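Local coordinates for protein LEOA (Escherichia coli, PDB 4AUR) that probably binds and hydrolyses GTP as a bacterial dynamin-like protein linked to heat-labile toxin in enterotoxigenic strains, with a GTPase domain and a long helical extension, at residues 54-58 with 133-137; 48-52 with 269-273; 109-113 with 155-159. All coordinates share one frame; numbering follows the deposited sequence.

Interactions 1 and 3 lie in the GTPase domain, and interaction 2 joins the helices next to it. Interaction 1 packs strand 54-60 of the sheet against helix 129-136; its polar weight falls on one buried arginine. Interaction 2, partly buried, pairs the C-terminal ends of two helices through an aliphatic patch and a weak salt bridge between partly exposed side chains. Interaction 3 is buried, aromatic and aliphatic, with no hydrogen bond across it. Interactions 1 and 2 meet at Glu-137 OE1 and Lys-272 NZ, 3.4 Å apart in a long, weak ion pair, whereas Ile-135 CD1 packs 4.0 Å from Thr-109 CG2 between interactions 1 and 3.

Interaction 1 of 3, residues 54-58 with 133-137; sequences LRIAL and RYISE
Arg-55 reaches from strand 54-60 to the C-terminal end of helix 129-136, and the shape of its side chain explains the contact. CG is anti to the backbone N (chi1 179°), and a bend at chi3 brings one face of the guanidinium to Tyr-134 CD2. This atom lies over the centre of the guanidinium, 3.3 Å above its plane; the two planes are 25° apart, and it is the CD2-CE2 side of the ring that covers the group. NH1 turns to the helix end and donates a weak hydrogen bond to Tyr-134 O, 3.1 Å away and bent to 135°. Glu-137 O is also close to NH1, at 3.3 Å. The stronger partner of the group is Glu-105 of the adjacent strand, which takes NE in a salt bridge, and NH2 is hydrogen-bonded outside the two segments as well. Such a buried charge is therefore supplied with acceptors from both the sheet and the helix terminus.

This is the helix-on-sheet packing of a P-loop GTPase fold: helix 129-136 is the connection between the parallel strands 104-108 and 140-146, and strand 54-60 runs between those two and leads into a probable Walker A loop. Two residues along the strand, Ala-57 makes the apolar part of the contact, its CB 4.1 Å from CG1 of Ile-135. At the helix end, Glu-137 N still bonds to Arg-133 O at 3.0 Å although Glu-137 has left helical backbone angles, and Ser-136 O receives Lys-168 NZ. The Glu-137 carboxylate stands near Arg-55 without forming a salt bridge, OE1 to NH1 being 4.6 Å, and has Lys-272 of helix 250-273 as a second, weak partner.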
loop_
_atom_site.group_PDB
_atom_site.type_symbol
_atom_site.label_atom_id
_atom_site.label_comp_id
_atom_site.label_asym_id
_atom_site.label_seq_id
_atom_site.Cartn_x
_atom_site.Cartn_y
_atom_site.Cartn_z
ATOM N N LEU A 54 -31.578 -24.715 13.156
ATOM C CA LEU A 54 -32.285 -24.386 11.921
ATOM C C LEU A 54 -33.748 -24.032 12.138
ATOM O O LEU A 54 -34.471 -24.764 12.778
ATOM C CB LEU A 54 -32.226 -25.551 10.944
ATOM C CG LEU A 54 -32.949 -25.346 9.620
ATOM C CD1 LEU A 54 -32.463 -24.124 8.870
ATOM C CD2 LEU A 54 -32.728 -26.559 8.751
ATOM N N ARG A 55 -34.184 -22.927 11.551
ATOM C CA ARG A 55 -35.537 -22.425 11.703
ATOM C C ARG A 55 -36.133 -22.122 10.346
ATOM O O ARG A 55 -35.534 -21.416 9.543
ATOM C CB ARG A 55 -35.556 -21.158 12.544
ATOM C CG ARG A 55 -36.947 -20.591 12.719
ATOM C CD ARG A 55 -36.914 -19.252 13.412
ATOM N NE ARG A 55 -36.626 -19.418 14.818
ATOM C CZ ARG A 55 -36.285 -18.435 15.634
ATOM N NH1 ARG A 55 -36.187 -17.190 15.186
ATOM N NH2 ARG A 55 -36.033 -18.704 16.910
ATOM N N ILE A 56 -37.328 -22.656 10.109
ATOM C CA ILE A 56 -38.043 -22.450 8.860
ATOM C C ILE A 56 -39.365 -21.784 9.187
ATOM O O ILE A 56 -40.094 -22.237 10.068
ATOM C CB ILE A 56 -38.345 -23.777 8.148
ATOM C CG1 ILE A 56 -37.135 -24.682 8.171
ATOM C CG2 ILE A 56 -38.736 -23.549 6.700
ATOM C CD1 ILE A 56 -37.165 -25.671 9.318
ATOM N N ALA A 57 -39.680 -20.707 8.493
ATOM C CA ALA A 57 -41.003 -20.136 8.604
ATOM C C ALA A 57 -41.827 -20.734 7.493
ATOM O O ALA A 57 -41.515 -20.587 6.300
ATOM C CB ALA A 57 -40.955 -18.637 8.490
ATOM N N LEU A 58 -42.865 -21.447 7.892
ATOM C CA LEU A 58 -43.753 -22.075 6.949
ATOM C C LEU A 58 -44.984 -21.214 6.769
ATOM O O LEU A 58 -45.872 -21.192 7.616
ATOM C CB LEU A 58 -44.145 -23.450 7.455
ATOM C CG LEU A 58 -44.732 -24.320 6.357
ATOM C CD1 LEU A 58 -43.698 -24.584 5.277
ATOM C CD2 LEU A 58 -45.273 -25.612 6.942
ATOM N N ARG A 133 -39.657 -10.556 14.864
ATOM C CA ARG A 133 -38.318 -11.054 15.212
ATOM C C ARG A 133 -38.141 -12.548 14.878
ATOM O O ARG A 133 -37.103 -12.957 14.396
ATOM C CB ARG A 133 -38.045 -10.806 16.674
ATOM C CG ARG A 133 -36.601 -10.992 17.144
ATOM C CD ARG A 133 -36.466 -10.798 18.651
ATOM N NE ARG A 133 -37.524 -9.903 19.136
ATOM C CZ ARG A 133 -38.203 -10.048 20.269
ATOM N NH1 ARG A 133 -37.933 -11.035 21.113
ATOM N NH2 ARG A 133 -39.160 -9.184 20.567
ATOM N N TYR A 134 -39.146 -13.366 15.120
ATOM C CA TYR A 134 -38.967 -14.792 14.921
ATOM C C TYR A 134 -38.877 -15.115 13.447
ATOM O O TYR A 134 -38.115 -15.982 13.052
ATOM C CB TYR A 134 -40.084 -15.611 15.608
ATOM C CG TYR A 134 -39.676 -16.153 16.962
ATOM C CD1 TYR A 134 -39.682 -15.351 18.085
ATOM C CD2 TYR A 134 -39.256 -17.472 17.107
ATOM C CE1 TYR A 134 -39.291 -15.845 19.310
ATOM C CE2 TYR A 134 -38.864 -17.972 18.332
ATOM C CZ TYR A 134 -38.887 -17.157 19.424
ATOM O OH TYR A 134 -38.504 -17.659 20.645
ATOM N N ILE A 135 -39.628 -14.407 12.615
ATOM C CA ILE A 135 -39.536 -14.630 11.176
ATOM C C ILE A 135 -38.322 -13.939 10.544
ATOM O O ILE A 135 -37.693 -14.507 9.650
ATOM C CB ILE A 135 -40.850 -14.298 10.480
ATOM C CG1 ILE A 135 -41.859 -15.387 10.846
ATOM C CG2 ILE A 135 -40.684 -14.319 8.973
ATOM C CD1 ILE A 135 -43.304 -14.976 10.682
ATOM N N SER A 136 -37.971 -12.742 11.002
ATOM C CA SER A 136 -36.714 -12.153 10.573
ATOM C C SER A 136 -35.577 -13.146 10.792
ATOM O O SER A 136 -34.830 -13.455 9.859
ATOM C CB SER A 136 -36.407 -10.871 11.337
ATOM O OG SER A 136 -37.062 -9.777 10.746
ATOM N N GLU A 137 -35.467 -13.649 12.026
ATOM C CA GLU A 137 -34.353 -14.539 12.450
ATOM C C GLU A 137 -34.557 -16.016 12.069
ATOM O O GLU A 137 -34.061 -16.891 12.743
ATOM C CB GLU A 137 -34.076 -14.398 13.980
ATOM C CG GLU A 137 -33.378 -13.088 14.358
ATOM C CD GLU A 137 -33.442 -12.716 15.849
ATOM O OE1 GLU A 137 -33.781 -13.597 16.676
ATOM O OE2 GLU A 137 -33.137 -11.527 16.186
#

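Interaction 2 of 3, residues 48-52 with 269-273; sequences AIESD and LLVKT
Ile-49 and Leu-269 bring helices 38-51 and 250-273 together, with CA atoms 6.7 Å apart; a second near approach, Ala-48 to Thr-273, separates the CA atoms by 7.5 Å. Both segments lie at the C-terminal ends of their helices, and Asp-52 has already left the first one. The apolar centre is Ile-49, a buried side chain whose CD1 touches Leu-269 CB at 3.9 Å, while its CG1 meets Thr-273 CG2, the two side chains crossing at about a right angle. Thr-273 CG2 also lies 4.1 Å from Ala-48 CB, so the methyl spans two successive residues of the opposing helix. The first torsion of Thr-273 (chi1 44°) turns OG1 back to its own helix, 2.8 Å from Leu-269 O and 3.1 Å from Leu-270 O, and leaves CG2 directed at Ala-48 and Ile-49.

At the polar margin, Asp-52 and Lys-272 approach from opposite directions. Lys-272 NZ forms a weak salt bridge with Asp-52 OD2 at 3.1 Å, after the otherwise extended lysine chain bends at its last torsion. Leu-269 CD2 packs against Asp-52 CB, joining this margin to the apolar centre.

Helix 3-30 lies against helix 38-51: Lys-11, Ile-15 and Leu-18 touch Ile-49, and Lys-11 NZ makes weak hydrogen bonds to the carbonyls of Glu-50 and Asp-52. Leu-270 instead meets Met-275 and Lys-279 of helix 275-343, consistent with a dynamin-like helical bundle beside the GTPase domain, with helix 38-51 leading directly into strand 54-60.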
loop_
_atom_site.group_PDB
_atom_site.type_symbol
_atom_site.label_atom_id
_atom_site.label_comp_id
_atom_site.label_asym_id
_atom_site.label_seq_id
_atom_site.Cartn_x
_atom_site.Cartn_y
_atom_site.Cartn_z
ATOM N N ALA A 48 -23.505 -17.443 22.017
ATOM C CA ALA A 48 -24.915 -17.342 21.670
ATOM C C ALA A 48 -25.213 -18.140 20.433
ATOM O O ALA A 48 -26.247 -18.774 20.356
ATOM C CB ALA A 48 -25.311 -15.898 21.455
ATOM N N ILE A 49 -24.301 -18.123 19.470
ATOM C CA ILE A 49 -24.555 -18.743 18.169
ATOM C C ILE A 49 -24.581 -20.253 18.230
ATOM O O ILE A 49 -25.336 -20.874 17.503
ATOM C CB ILE A 49 -23.523 -18.297 17.127
ATOM C CG1 ILE A 49 -23.979 -16.985 16.496
ATOM C CG2 ILE A 49 -23.369 -19.332 16.022
ATOM C CD1 ILE A 49 -22.958 -16.357 15.563
ATOM N N GLU A 50 -23.703 -20.825 19.051
ATOM C CA GLU A 50 -23.641 -22.267 19.301
ATOM C C GLU A 50 -25.011 -22.886 19.600
ATOM O O GLU A 50 -25.323 -23.972 19.118
ATOM C CB GLU A 50 -22.700 -22.565 20.481
ATOM C CG GLU A 50 -21.214 -22.586 20.144
ATOM C CD GLU A 50 -20.828 -23.767 19.271
ATOM O OE1 GLU A 50 -21.723 -24.582 18.913
ATOM O OE2 GLU A 50 -19.616 -23.884 18.943
ATOM N N SER A 51 -25.823 -22.195 20.391
ATOM C CA SER A 51 -27.169 -22.674 20.718
ATOM C C SER A 51 -28.045 -22.883 19.487
ATOM O O SER A 51 -28.681 -23.930 19.334
ATOM C CB SER A 51 -27.899 -21.678 21.619
ATOM O OG SER A 51 -29.291 -21.918 21.524
ATOM N N ASP A 52 -28.072 -21.862 18.630
ATOM C CA ASP A 52 -29.033 -21.752 17.547
ATOM C C ASP A 52 -29.193 -23.025 16.703
ATOM O O ASP A 52 -28.245 -23.803 16.519
ATOM C CB ASP A 52 -28.684 -20.549 16.667
ATOM C CG ASP A 52 -29.072 -19.203 17.315
ATOM O OD1 ASP A 52 -28.835 -18.991 18.531
ATOM O OD2 ASP A 52 -29.630 -18.345 16.600
ATOM N N LEU A 269 -27.179 -15.360 11.367
ATOM C CA LEU A 269 -26.463 -15.462 12.636
ATOM C C LEU A 269 -25.709 -14.166 12.986
ATOM O O LEU A 269 -25.791 -13.706 14.120
ATOM C CB LEU A 269 -25.517 -16.677 12.641
ATOM C CG LEU A 269 -26.119 -18.089 12.565
ATOM C CD1 LEU A 269 -25.099 -19.154 12.212
ATOM C CD2 LEU A 269 -26.769 -18.476 13.868
ATOM N N LEU A 270 -25.006 -13.553 12.033
ATOM C CA LEU A 270 -24.288 -12.297 12.319
ATOM C C LEU A 270 -25.239 -11.173 12.736
ATOM O O LEU A 270 -25.092 -10.589 13.792
ATOM C CB LEU A 270 -23.419 -11.859 11.134
ATOM C CG LEU A 270 -22.308 -12.874 10.821
ATOM C CD1 LEU A 270 -21.421 -12.446 9.656
ATOM C CD2 LEU A 270 -21.448 -13.172 12.053
ATOM N N VAL A 271 -26.223 -10.864 11.921
ATOM C CA VAL A 271 -27.171 -9.866 12.314
ATOM C C VAL A 271 -27.781 -10.186 13.699
ATOM O O VAL A 271 -27.726 -9.386 14.605
ATOM C CB VAL A 271 -28.287 -9.733 11.273
ATOM C CG1 VAL A 271 -29.229 -8.619 11.679
ATOM C CG2 VAL A 271 -27.694 -9.436 9.911
ATOM N N LYS A 272 -28.354 -11.361 13.870
ATOM C CA LYS A 272 -28.961 -11.728 15.150
ATOM C C LYS A 272 -28.101 -11.340 16.380
ATOM O O LYS A 272 -28.633 -10.860 17.367
ATOM C CB LYS A 272 -29.288 -13.233 15.149
ATOM C CG LYS A 272 -29.850 -13.777 16.449
ATOM C CD LYS A 272 -30.062 -15.286 16.397
ATOM C CE LYS A 272 -31.093 -15.728 17.438
ATOM N NZ LYS A 272 -32.184 -16.597 16.886
ATOM N N THR A 273 -26.791 -11.553 16.318
ATOM C CA THR A 273 -25.860 -11.228 17.414
ATOM C C THR A 273 -25.210 -9.853 17.341
ATOM O O THR A 273 -24.421 -9.503 18.220
ATOM C CB THR A 273 -24.691 -12.237 17.453
ATOM O OG1 THR A 273 -24.194 -12.471 16.122
ATOM C CG2 THR A 273 -25.133 -13.545 18.060
#

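Interaction 3 of 3, residues 109-113 with 155-159; sequences TPGLF and HSDIV
Leu-112 and Phe-113 directly follow the DTPG sequence, consistent with the G3 motif and switch II region of a GTPase, and pack against His-155 and Ile-158 at the start of helix 156-165. The aromatic pair is an offset edge-to-face contact: the edge of Phe-113 is turned toward the face of His-155, with centroids 5.5 Å apart and planes at 63°. Its closest atoms are Phe-113 CD1 and His-155 CE1, at 3.6 Å, the latter lying in the plane of the phenyl ring. Ile-158 CD1 stands 4.0 Å above one face of the His-155 ring, offset toward the rim. With CG1 anti to the carbonyl carbon (chi1 -63°), the isoleucine chain extends to place CD1 3.9 Å from Phe-113 CE1 and 4.1 Å from Leu-112 CB. No hydrogen bond crosses here; His-155 O instead receives Ile-158 N and Val-159 N within the helix start.

Tyr-143 of strand 140-146 touches both Phe-113 and Ile-158, while Leu-59 of strand 54-60 reaches Phe-113 beside the probable P-loop. Arg-123, beyond the unmodelled residues 114-120, packs on Leu-112 and Ile-158 and forms a salt bridge with Asp-157 of helix 156-165.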
loop_
_atom_site.group_PDB
_atom_site.type_symbol
_atom_site.label_atom_id
_atom_site.label_comp_id
_atom_site.label_asym_id
_atom_site.label_seq_id
_atom_site.Cartn_x
_atom_site.Cartn_y
_atom_site.Cartn_z
ATOM N N THR A 109 -47.571 -18.260 11.466
ATOM C CA THR A 109 -48.573 -17.374 11.967
ATOM C C THR A 109 -49.931 -17.861 11.467
ATOM O O THR A 109 -50.423 -17.363 10.466
ATOM C CB THR A 109 -48.274 -15.998 11.397
ATOM O OG1 THR A 109 -48.014 -16.141 9.997
ATOM C CG2 THR A 109 -47.038 -15.451 12.031
ATOM N N PRO A 110 -50.550 -18.838 12.152
ATOM C CA PRO A 110 -51.759 -19.474 11.610
ATOM C C PRO A 110 -52.970 -18.559 11.420
ATOM O O PRO A 110 -53.743 -18.762 10.505
ATOM C CB PRO A 110 -52.083 -20.562 12.649
ATOM C CG PRO A 110 -50.828 -20.748 13.425
ATOM C CD PRO A 110 -50.245 -19.369 13.485
ATOM N N GLY A 111 -53.125 -17.564 12.280
ATOM C CA GLY A 111 -54.223 -16.609 12.147
ATOM C C GLY A 111 -54.441 -16.048 10.750
ATOM O O GLY A 111 -55.581 -15.926 10.309
ATOM N N LEU A 112 -53.349 -15.721 10.056
ATOM C CA LEU A 112 -53.396 -15.101 8.721
ATOM C C LEU A 112 -53.839 -16.058 7.599
ATOM O O LEU A 112 -54.213 -15.635 6.498
ATOM C CB LEU A 112 -52.012 -14.568 8.357
ATOM C CG LEU A 112 -51.368 -13.517 9.244
ATOM C CD1 LEU A 112 -49.896 -13.382 8.917
ATOM C CD2 LEU A 112 -52.052 -12.190 9.047
ATOM N N PHE A 113 -53.790 -17.348 7.879
ATOM C CA PHE A 113 -53.980 -18.353 6.860
ATOM C C PHE A 113 -55.125 -19.306 7.265
ATOM O O PHE A 113 -55.157 -20.486 6.876
ATOM C CB PHE A 113 -52.666 -19.126 6.672
ATOM C CG PHE A 113 -51.438 -18.251 6.431
ATOM C CD1 PHE A 113 -51.329 -17.467 5.302
ATOM C CD2 PHE A 113 -50.377 -18.255 7.327
ATOM C CE1 PHE A 113 -50.206 -16.693 5.085
ATOM C CE2 PHE A 113 -49.253 -17.484 7.112
ATOM C CZ PHE A 113 -49.169 -16.702 5.989
ATOM N N HIS A 155 -53.704 -11.975 0.032
ATOM C CA HIS A 155 -52.367 -12.045 0.609
ATOM C C HIS A 155 -51.438 -10.917 0.217
ATOM O O HIS A 155 -50.311 -10.901 0.650
ATOM C CB HIS A 155 -51.723 -13.379 0.224
ATOM C CG HIS A 155 -52.229 -14.537 1.014
ATOM N ND1 HIS A 155 -51.539 -15.724 1.117
ATOM C CD2 HIS A 155 -53.341 -14.680 1.773
ATOM C CE1 HIS A 155 -52.209 -16.553 1.898
ATOM N NE2 HIS A 155 -53.310 -15.946 2.304
ATOM N N SER A 156 -51.888 -9.966 -0.587
ATOM C CA SER A 156 -50.994 -8.904 -1.015
ATOM C C SER A 156 -50.112 -8.410 0.115
ATOM O O SER A 156 -48.904 -8.335 -0.024
ATOM C CB SER A 156 -51.783 -7.730 -1.557
ATOM O OG SER A 156 -52.294 -8.019 -2.831
ATOM N N ASP A 157 -50.712 -8.066 1.242
ATOM C CA ASP A 157 -49.978 -7.314 2.270
ATOM C C ASP A 157 -49.020 -8.201 3.098
ATOM O O ASP A 157 -48.092 -7.686 3.736
ATOM C CB ASP A 157 -50.933 -6.484 3.156
ATOM C CG ASP A 157 -51.976 -7.330 3.858
ATOM O OD1 ASP A 157 -52.044 -8.537 3.567
ATOM O OD2 ASP A 157 -52.733 -6.789 4.696
ATOM N N ILE A 158 -49.231 -9.516 3.034
ATOM C CA ILE A 158 -48.389 -10.496 3.684
ATOM C C ILE A 158 -47.123 -10.703 2.879
ATOM O O ILE A 158 -46.015 -10.789 3.420
ATOM C CB ILE A 158 -49.104 -11.838 3.767
ATOM C CG1 ILE A 158 -50.362 -11.717 4.626
ATOM C CG2 ILE A 158 -48.177 -12.894 4.344
ATOM C CD1 ILE A 158 -51.187 -12.991 4.670
ATOM N N VAL A 159 -47.287 -10.829 1.577
ATOM C CA VAL A 159 -46.148 -10.831 0.674
ATOM C C VAL A 159 -45.312 -9.556 0.842
ATOM O O VAL A 159 -44.112 -9.610 0.825
ATOM C CB VAL A 159 -46.619 -10.948 -0.783
ATOM C CG1 VAL A 159 -45.479 -10.671 -1.748
ATOM C CG2 VAL A 159 -47.219 -12.327 -1.033
#